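Local structure of beta sliding clamp (Caulobacter crescentus, 5WCE) at residues Leu56-Ile61 / Ala243-Lys248. The protein forms a head-to-tail ring-shaped dimer around DNA and probably confers processivity by tethering DNA polymerases and other proteins to it. Numbering follows the deposited sequence. Where two conformers were deposited one is given.
Sequences LDMEII and AALTSK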
loop_
_atom_site.group_PDB
_atom_site.type_symbol
_atom_site.label_atom_id
_atom_site.label_comp_id
_atom_site.label_asym_id
_atom_site.label_seq_id
_atom_site.Cartn_x
_atom_site.Cartn_y
_atom_site.Cartn_z
ATOM N N LEU A 56 12.753 -9.169 22.355
ATOM C CA LEU A 56 13.864 -9.980 22.888
ATOM C C LEU A 56 15.224 -9.700 22.238
ATOM O O LEU A 56 16.231 -9.776 22.943
ATOM C CB LEU A 56 13.603 -11.494 22.954
ATOM C CG LEU A 56 12.340 -11.975 23.717
ATOM C CD1 LEU A 56 12.129 -13.452 23.520
ATOM C CD2 LEU A 56 12.452 -11.609 25.183
ATOM N N ASP A 57 15.274 -9.375 20.957
ATOM C CA ASP A 57 16.535 -8.955 20.321
ATOM C C ASP A 57 16.876 -7.516 20.623
ATOM O O ASP A 57 18.049 -7.160 20.819
ATOM C CB ASP A 57 16.476 -9.170 18.809
ATOM C CG ASP A 57 16.406 -10.646 18.446
ATOM O OD1 ASP A 57 17.082 -11.485 19.089
ATOM O OD2 ASP A 57 15.637 -10.979 17.547
ATOM N N MET A 58 15.852 -6.674 20.676
ATOM C CA MET A 58 16.028 -5.275 20.940
ATOM C C MET A 58 14.919 -4.714 21.822
ATOM O O MET A 58 13.829 -5.324 21.931
ATOM C CB MET A 58 16.097 -4.505 19.660
ATOM C CG MET A 58 14.749 -4.329 18.959
ATOM S SD MET A 58 14.877 -3.776 17.239
ATOM C CE MET A 58 15.321 -5.396 16.640
ATOM N N GLU A 59 15.256 -3.597 22.459
ATOM C CA GLU A 59 14.345 -2.926 23.384
ATOM C C GLU A 59 14.297 -1.474 23.004
ATOM O O GLU A 59 15.365 -0.843 22.838
ATOM C CB GLU A 59 14.850 -3.051 24.819
ATOM C CG GLU A 59 14.003 -2.318 25.865
ATOM C CD GLU A 59 14.745 -2.215 27.176
ATOM O OE1 GLU A 59 14.397 -2.965 28.062
ATOM O OE2 GLU A 59 15.734 -1.453 27.238
ATOM N N ILE A 60 13.104 -0.911 22.907
ATOM C CA ILE A 60 12.975 0.525 22.752
ATOM C C ILE A 60 12.400 1.061 24.048
ATOM O O ILE A 60 11.419 0.463 24.564
ATOM C CB ILE A 60 12.050 0.928 21.591
ATOM C CG1 ILE A 60 12.459 0.250 20.267
ATOM C CG2 ILE A 60 12.058 2.416 21.434
ATOM C CD1 ILE A 60 11.573 0.580 19.055
ATOM N N ILE A 61 12.986 2.148 24.541
ATOM C CA ILE A 61 12.490 2.855 25.749
ATOM C C ILE A 61 12.206 4.294 25.366
ATOM O O ILE A 61 12.847 4.858 24.429
ATOM C CB ILE A 61 13.483 2.758 26.941
ATOM C CG1 ILE A 61 13.784 1.282 27.283
ATOM C CG2 ILE A 61 12.943 3.399 28.222
ATOM C CD1 ILE A 61 14.656 1.075 28.510
ATOM N N ALA A 243 14.244 8.914 23.876
ATOM C CA ALA A 243 14.096 7.576 23.409
ATOM C C ALA A 243 15.478 6.891 23.310
ATOM O O ALA A 243 16.526 7.576 23.110
ATOM C CB ALA A 243 13.382 7.581 22.092
ATOM N N ALA A 244 15.508 5.562 23.475
ATOM C CA ALA A 244 16.782 4.773 23.313
ATOM C C ALA A 244 16.470 3.394 22.764
ATOM O O ALA A 244 15.390 2.810 23.029
ATOM C CB ALA A 244 17.512 4.670 24.631
ATOM N N LEU A 245 17.342 2.855 21.940
ATOM C CA LEU A 245 17.157 1.529 21.380
ATOM C C LEU A 245 18.394 0.728 21.762
ATOM O O LEU A 245 19.513 1.130 21.416
ATOM C CB LEU A 245 17.004 1.662 19.873
ATOM C CG LEU A 245 16.691 0.469 18.990
ATOM C CD1 LEU A 245 17.020 0.843 17.527
ATOM C CD2 LEU A 245 17.462 -0.760 19.282
ATOM N N THR A 246 18.218 -0.336 22.535
ATOM C CA THR A 246 19.328 -1.217 22.917
ATOM C C THR A 246 19.102 -2.552 22.216
ATOM O O THR A 246 17.978 -3.094 22.249
ATOM C CB THR A 246 19.390 -1.405 24.440
ATOM O OG1 THR A 246 19.346 -0.138 25.102
ATOM C CG2 THR A 246 20.617 -2.160 24.822
ATOM N N SER A 247 20.142 -3.105 21.585
ATOM C CA SER A 247 19.985 -4.339 20.787
ATOM C C SER A 247 21.133 -5.296 20.961
ATOM O O SER A 247 22.323 -4.880 21.084
ATOM C CB SER A 247 19.834 -3.989 19.280
ATOM O OG SER A 247 19.794 -5.156 18.449
ATOM N N LYS A 248 20.810 -6.595 20.932
ATOM C CA LYS A 248 21.844 -7.617 20.678
ATOM C C LYS A 248 22.459 -7.384 19.288
ATOM O O LYS A 248 21.861 -6.734 18.422
ATOM C CB LYS A 248 21.265 -9.021 20.685
ATOM C CG LYS A 248 20.722 -9.458 22.041
ATOM C CD LYS A 248 19.981 -10.769 21.901
ATOM C CE LYS A 248 19.362 -11.128 23.244
ATOM N NZ LYS A 248 18.581 -12.383 23.152
HETATM O O HOH W 1 16.692 0.248 25.443
#
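Glu59 and Thr246 form the central hydrogen-bonded pair between antiparallel strands 58-65 and 243-248, with Glu59 N 2.8 Å from Thr246 O and Thr246 N 2.9 Å from Glu59 O. Ile61 and Ala244, two residues along, form the next hydrogen-bonded pair, bonded in the same reciprocal way. At the other end a fifth bond, Lys248 N to Asp57 O (2.8 Å), extends the pairing. Between these pairs, backbone CA-H...O contacts such as Leu245 CA to Glu59 O (3.3 Å) accompany the pairing.

On the face bearing Glu59 and Thr246, a water accepts from Thr246 OG1 (2.7 Å) and donates to Glu59 OE2 and Glu59 O, so one molecule ties both side chains to a carbonyl already bonded to Thr246 N. The Glu59 side chain reaches it by running extended, with CG trans to the backbone N (chi1 177°). On the face with Met58, Ile60, Leu245 and Ser247, Leu245 CD2 lies against Met58 CB at 4.0 Å. The extended Lys248 chain passes Leu56 O, crosses the Asp57 side chain at about a right angle, and leaves NZ 4.4 Å from Asp57 OD1, too far for a salt bridge.

Asp55 OD1 accepts from Met58 N, and Ser247 OG bonds with Thr212 OG1. The pairing joins four strands of the N-terminal domain to four of the central domain in one eight-stranded antiparallel sheet: strand 48-54 flanks 58-65, strand 235-240 flanks 243-248, and helix 210-220 covers the face of Met58, Ile60 and Leu245.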